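Local coordinates for MAGE domain-containing protein (Xenopus laevis, PDB 7DG2) that pairs with Nse1 and holds Nse4 in the Nse1-Nse3-Nse4 complex, probably serving as the Nse3 (MAGE) subunit of the DNA-binding Smc5/6 machinery, at residues E67-T79 with R172-M184. Residues are numbered along the deposited sequence; the frame is centred on the assembly and turned at random.
Sequences EEIDTKSHIYILT and RWGQRAFKETSKM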
loop_
_atom_site.group_PDB
_atom_site.type_symbol
_atom_site.label_atom_id
_atom_site.label_comp_id
_atom_site.label_asym_id
_atom_site.label_seq_id
_atom_site.Cartn_x
_atom_site.Cartn_y
_atom_site.Cartn_z
ATOM N N GLU B 67 15.819 2.786 10.826
ATOM C CA GLU B 67 16.835 3.834 10.842
ATOM C C GLU B 67 16.363 5.015 11.683
ATOM O O GLU B 67 15.214 5.444 11.581
ATOM C CB GLU B 67 17.184 4.312 9.423
ATOM C CG GLU B 67 17.746 3.207 8.501
ATOM C CD GLU B 67 18.516 3.768 7.310
ATOM O OE1 GLU B 67 19.355 4.678 7.503
ATOM O OE2 GLU B 67 18.285 3.301 6.179
ATOM N N GLU B 68 17.262 5.555 12.501
ATOM C CA GLU B 68 16.957 6.742 13.291
ATOM C C GLU B 68 17.270 7.970 12.444
ATOM O O GLU B 68 18.395 8.112 11.955
ATOM C CB GLU B 68 17.780 6.734 14.582
ATOM C CG GLU B 68 17.433 7.824 15.572
ATOM C CD GLU B 68 18.236 7.708 16.860
ATOM O OE1 GLU B 68 19.487 7.748 16.791
ATOM O OE2 GLU B 68 17.616 7.566 17.936
ATOM N N ILE B 69 16.285 8.850 12.252
ATOM C CA ILE B 69 16.514 10.041 11.434
ATOM C C ILE B 69 16.686 11.305 12.263
ATOM O O ILE B 69 17.105 12.337 11.713
ATOM C CB ILE B 69 15.393 10.254 10.400
ATOM C CG1 ILE B 69 14.065 10.541 11.094
ATOM C CG2 ILE B 69 15.304 9.037 9.473
ATOM C CD1 ILE B 69 12.989 10.999 10.150
ATOM N N ASP B 70 16.361 11.272 13.550
ATOM C CA ASP B 70 16.666 12.368 14.463
ATOM C C ASP B 70 17.254 11.765 15.727
ATOM O O ASP B 70 16.570 11.009 16.427
ATOM C CB ASP B 70 15.419 13.201 14.774
ATOM C CG ASP B 70 15.731 14.426 15.631
ATOM O OD1 ASP B 70 16.038 14.258 16.828
ATOM O OD2 ASP B 70 15.701 15.554 15.091
ATOM N N THR B 71 18.528 12.079 16.003
ATOM C CA THR B 71 19.205 11.489 17.157
ATOM C C THR B 71 18.723 12.090 18.471
ATOM O O THR B 71 18.793 11.428 19.512
ATOM C CB THR B 71 20.726 11.657 17.048
ATOM O OG1 THR B 71 21.170 12.608 18.021
ATOM C CG2 THR B 71 21.137 12.143 15.679
ATOM N N LYS B 72 18.233 13.329 18.454
ATOM C CA LYS B 72 17.828 13.982 19.694
ATOM C C LYS B 72 16.449 13.521 20.156
ATOM O O LYS B 72 16.239 13.290 21.353
ATOM C CB LYS B 72 17.856 15.503 19.518
ATOM C CG LYS B 72 17.223 16.277 20.668
ATOM C CD LYS B 72 17.388 17.783 20.503
ATOM C CE LYS B 72 16.771 18.536 21.677
ATOM N NZ LYS B 72 17.088 19.987 21.634
ATOM N N SER B 73 15.494 13.396 19.236
ATOM C CA SER B 73 14.150 12.943 19.575
ATOM C C SER B 73 13.965 11.443 19.383
ATOM O O SER B 73 12.885 10.923 19.702
ATOM C CB SER B 73 13.102 13.699 18.747
ATOM O OG SER B 73 13.230 13.451 17.349
ATOM N N HIS B 74 14.982 10.750 18.871
ATOM C CA HIS B 74 14.943 9.313 18.609
ATOM C C HIS B 74 13.664 8.930 17.869
ATOM O O HIS B 74 12.784 8.261 18.403
ATOM C CB HIS B 74 15.065 8.513 19.906
ATOM C CG HIS B 74 16.244 8.905 20.738
ATOM N ND1 HIS B 74 17.537 8.578 20.396
ATOM C CD2 HIS B 74 16.322 9.605 21.896
ATOM C CE1 HIS B 74 18.364 9.061 21.311
ATOM N NE2 HIS B 74 17.649 9.685 22.231
ATOM N N ILE B 75 13.579 9.384 16.626
ATOM C CA ILE B 75 12.469 9.021 15.753
ATOM C C ILE B 75 12.998 8.136 14.630
ATOM O O ILE B 75 14.091 8.361 14.087
ATOM C CB ILE B 75 11.710 10.254 15.212
ATOM C CG1 ILE B 75 12.597 11.120 14.327
ATOM C CG2 ILE B 75 11.158 11.083 16.381
ATOM C CD1 ILE B 75 11.825 12.174 13.533
ATOM N N TYR B 76 12.226 7.105 14.305
ATOM C CA TYR B 76 12.638 6.058 13.377
ATOM C C TYR B 76 11.829 6.109 12.092
ATOM O O TYR B 76 10.696 6.586 12.071
ATOM C CB TYR B 76 12.435 4.672 13.976
ATOM C CG TYR B 76 13.177 4.402 15.267
ATOM C CD1 TYR B 76 14.538 4.652 15.385
ATOM C CD2 TYR B 76 12.508 3.879 16.361
ATOM C CE1 TYR B 76 15.210 4.388 16.581
ATOM C CE2 TYR B 76 13.170 3.597 17.545
ATOM C CZ TYR B 76 14.512 3.852 17.651
ATOM O OH TYR B 76 15.151 3.587 18.846
ATOM N N ILE B 77 12.422 5.571 11.024
ATOM C CA ILE B 77 11.709 5.252 9.792
ATOM C C ILE B 77 12.107 3.838 9.386
ATOM O O ILE B 77 13.017 3.235 9.954
ATOM C CB ILE B 77 12.003 6.244 8.648
ATOM C CG1 ILE B 77 13.466 6.147 8.213
ATOM C CG2 ILE B 77 11.640 7.676 9.040
ATOM C CD1 ILE B 77 13.753 6.932 6.929
ATOM N N LEU B 78 11.420 3.314 8.366
ATOM C CA LEU B 78 11.759 2.026 7.775
ATOM C C LEU B 78 12.255 2.270 6.355
ATOM O O LEU B 78 11.564 2.916 5.568
ATOM C CB LEU B 78 10.535 1.093 7.755
ATOM C CG LEU B 78 9.947 0.687 9.105
ATOM C CD1 LEU B 78 8.669 -0.120 8.878
ATOM C CD2 LEU B 78 10.957 -0.116 9.920
ATOM N N THR B 79 13.449 1.768 6.030
ATOM C CA THR B 79 13.987 1.865 4.674
ATOM C C THR B 79 14.194 0.465 4.108
ATOM O O THR B 79 14.150 -0.540 4.824
ATOM C CB THR B 79 15.314 2.642 4.630
ATOM O OG1 THR B 79 16.307 1.922 5.363
ATOM C CG2 THR B 79 15.143 4.040 5.229
ATOM N N ARG B 172 14.648 22.832 2.097
ATOM C CA ARG B 172 15.832 21.984 2.103
ATOM C C ARG B 172 15.371 20.531 2.077
ATOM O O ARG B 172 14.195 20.235 2.302
ATOM C CB ARG B 172 16.705 22.233 3.344
ATOM C CG ARG B 172 17.059 23.695 3.597
ATOM C CD ARG B 172 18.003 23.825 4.792
ATOM N NE ARG B 172 19.244 23.084 4.571
ATOM C CZ ARG B 172 20.318 23.591 3.972
ATOM N NH1 ARG B 172 20.297 24.845 3.537
ATOM N NH2 ARG B 172 21.410 22.849 3.802
ATOM N N TRP B 173 16.306 19.618 1.812
ATOM C CA TRP B 173 16.013 18.201 2.015
ATOM C C TRP B 173 15.707 17.930 3.482
ATOM O O TRP B 173 16.379 18.456 4.378
ATOM C CB TRP B 173 17.198 17.322 1.613
ATOM C CG TRP B 173 17.461 17.160 0.155
ATOM C CD1 TRP B 173 17.112 18.005 -0.853
ATOM C CD2 TRP B 173 18.169 16.073 -0.449
ATOM N NE1 TRP B 173 17.559 17.504 -2.063
ATOM C CE2 TRP B 173 18.207 16.315 -1.837
ATOM C CE3 TRP B 173 18.768 14.909 0.053
ATOM C CZ2 TRP B 173 18.817 15.435 -2.736
ATOM C CZ3 TRP B 173 19.378 14.032 -0.845
ATOM C CH2 TRP B 173 19.401 14.306 -2.222
ATOM N N GLY B 174 14.701 17.065 3.724
ATOM C CA GLY B 174 14.433 16.567 5.056
ATOM C C GLY B 174 15.221 15.300 5.396
ATOM O O GLY B 174 15.854 14.684 4.540
ATOM N N GLN B 175 15.140 14.919 6.676
ATOM C CA GLN B 175 15.886 13.772 7.178
ATOM C C GLN B 175 15.511 12.484 6.451
ATOM O O GLN B 175 16.366 11.615 6.238
ATOM C CB GLN B 175 15.642 13.626 8.683
ATOM C CG GLN B 175 16.216 14.768 9.549
ATOM C CD GLN B 175 15.494 14.914 10.894
ATOM O OE1 GLN B 175 14.288 14.657 11.000
ATOM N NE2 GLN B 175 16.232 15.331 11.926
ATOM N N ARG B 176 14.244 12.333 6.063
ATOM C CA ARG B 176 13.871 11.108 5.354
ATOM C C ARG B 176 14.530 11.033 3.978
ATOM O O ARG B 176 14.929 9.947 3.542
ATOM C CB ARG B 176 12.350 10.994 5.238
ATOM C CG ARG B 176 11.925 9.717 4.505
ATOM C CD ARG B 176 10.416 9.614 4.349
ATOM N NE ARG B 176 9.704 9.322 5.586
ATOM C CZ ARG B 176 9.545 8.109 6.113
ATOM N NH1 ARG B 176 10.068 7.044 5.526
ATOM N NH2 ARG B 176 8.853 7.971 7.240
ATOM N N ALA B 177 14.668 12.172 3.280
ATOM C CA ALA B 177 15.338 12.164 1.982
ATOM C C ALA B 177 16.783 11.705 2.112
ATOM O O ALA B 177 17.278 10.935 1.279
ATOM C CB ALA B 177 15.283 13.553 1.338
ATOM N N PHE B 178 17.484 12.167 3.147
ATOM C CA PHE B 178 18.878 11.758 3.280
ATOM C C PHE B 178 19.024 10.278 3.586
ATOM O O PHE B 178 20.086 9.712 3.304
ATOM C CB PHE B 178 19.581 12.578 4.362
ATOM C CG PHE B 178 19.975 13.949 3.902
ATOM C CD1 PHE B 178 21.004 14.109 2.984
ATOM C CD2 PHE B 178 19.312 15.068 4.370
ATOM C CE1 PHE B 178 21.371 15.371 2.544
ATOM C CE2 PHE B 178 19.673 16.326 3.939
ATOM C CZ PHE B 178 20.703 16.479 3.022
ATOM N N LYS B 179 17.988 9.636 4.146
ATOM C CA LYS B 179 18.049 8.206 4.432
ATOM C C LYS B 179 17.510 7.346 3.297
ATOM O O LYS B 179 17.989 6.223 3.103
ATOM C CB LYS B 179 17.272 7.883 5.715
ATOM C CG LYS B 179 17.841 8.527 6.955
ATOM C CD LYS B 179 19.244 8.063 7.236
ATOM C CE LYS B 179 19.802 8.737 8.484
ATOM N NZ LYS B 179 21.173 8.237 8.798
ATOM N N GLU B 180 16.543 7.839 2.527
ATOM C CA GLU B 180 15.976 7.029 1.461
ATOM C C GLU B 180 16.679 7.222 0.126
ATOM O O GLU B 180 16.657 6.306 -0.706
ATOM C CB GLU B 180 14.481 7.321 1.304
ATOM C CG GLU B 180 13.638 6.768 2.466
ATOM C CD GLU B 180 12.144 6.851 2.219
ATOM O OE1 GLU B 180 11.718 7.331 1.141
ATOM O OE2 GLU B 180 11.388 6.412 3.108
ATOM N N THR B 181 17.316 8.366 -0.102
ATOM C CA THR B 181 18.092 8.562 -1.330
ATOM C C THR B 181 19.416 9.218 -0.935
ATOM O O THR B 181 19.843 9.168 0.222
ATOM C CB THR B 181 17.258 9.331 -2.383
ATOM O OG1 THR B 181 17.909 9.276 -3.663
ATOM C CG2 THR B 181 17.024 10.796 -1.993
ATOM N N SER B 182 20.117 9.797 -1.905
ATOM C CA SER B 182 21.401 10.420 -1.633
ATOM C C SER B 182 21.623 11.512 -2.663
ATOM O O SER B 182 20.983 11.542 -3.711
ATOM C CB SER B 182 22.550 9.408 -1.693
ATOM O OG SER B 182 22.845 9.051 -3.040
ATOM N N LYS B 183 22.565 12.404 -2.366
ATOM C CA LYS B 183 22.895 13.427 -3.352
ATOM C C LYS B 183 23.378 12.807 -4.660
ATOM O O LYS B 183 22.995 13.263 -5.743
ATOM C CB LYS B 183 23.948 14.381 -2.788
ATOM C CG LYS B 183 23.426 15.308 -1.697
ATOM C CD LYS B 183 24.558 16.187 -1.188
ATOM C CE LYS B 183 24.069 17.202 -0.177
ATOM N NZ LYS B 183 25.222 18.022 0.351
ATOM N N MET B 184 24.205 11.754 -4.586
ATOM C CA MET B 184 24.728 11.159 -5.815
ATOM C C MET B 184 23.622 10.478 -6.606
ATOM O O MET B 184 23.584 10.573 -7.837
ATOM C CB MET B 184 25.857 10.175 -5.497
ATOM C CG MET B 184 26.571 9.635 -6.729
ATOM S SD MET B 184 27.362 10.953 -7.681
ATOM C CE MET B 184 28.821 11.266 -6.678
HETATM O O HOH W 1 19.919 4.962 4.532
HETATM O O HOH W 2 20.692 5.455 9.783
HETATM O O HOH W 3 9.464 4.527 6.592
HETATM O O HOH W 4 10.382 3.921 3.316
#
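Gln175 places CG anti to the carbonyl carbon, beside the backbone N, and runs extended past Ile69 at about a right angle, while Lys179 folds at chi2 (-62°) to lie over the same isoleucine. Gln175 NE2 thereby reaches Asp70 OD2 at 3.2 Å, a fairly straight bond (158°) in the amide plane, on the anti side but tilted out of the carboxylate plane, which stands 76° to the amide. Asp70 OD1 meanwhile accepts Ser73 N in an Asx motif, fixing the carboxylate. Cut back to an alanine here, Gln175 would probably leave Asp70 OD2 without this donor and Ile69 O without the cover of CG and CD (3.4 and 3.1 Å from it). Lys179 CG touches Ile69 CG2 at 3.6 Å, and water 2 bridges its NZ to Glu67 OE1. Ile77 CG2 sits over one guanidinium face of Arg176, 3.3 Å from NH2. In the guanidinium plane NH1 forms a salt bridge to Glu180 OE2 (2.8 Å) and donates to water 3, which accepts from Leu78 N; Glu180 OE1 binds Tyr155. Helix 175-180 thus packs on the hairpin 64-80, joining the two halves of the MAGE domain beside Nse4. One direct hydrogen bond and the aliphatic contacts of Ile69 and Ile77 hold this seam; waters carry most other polar links.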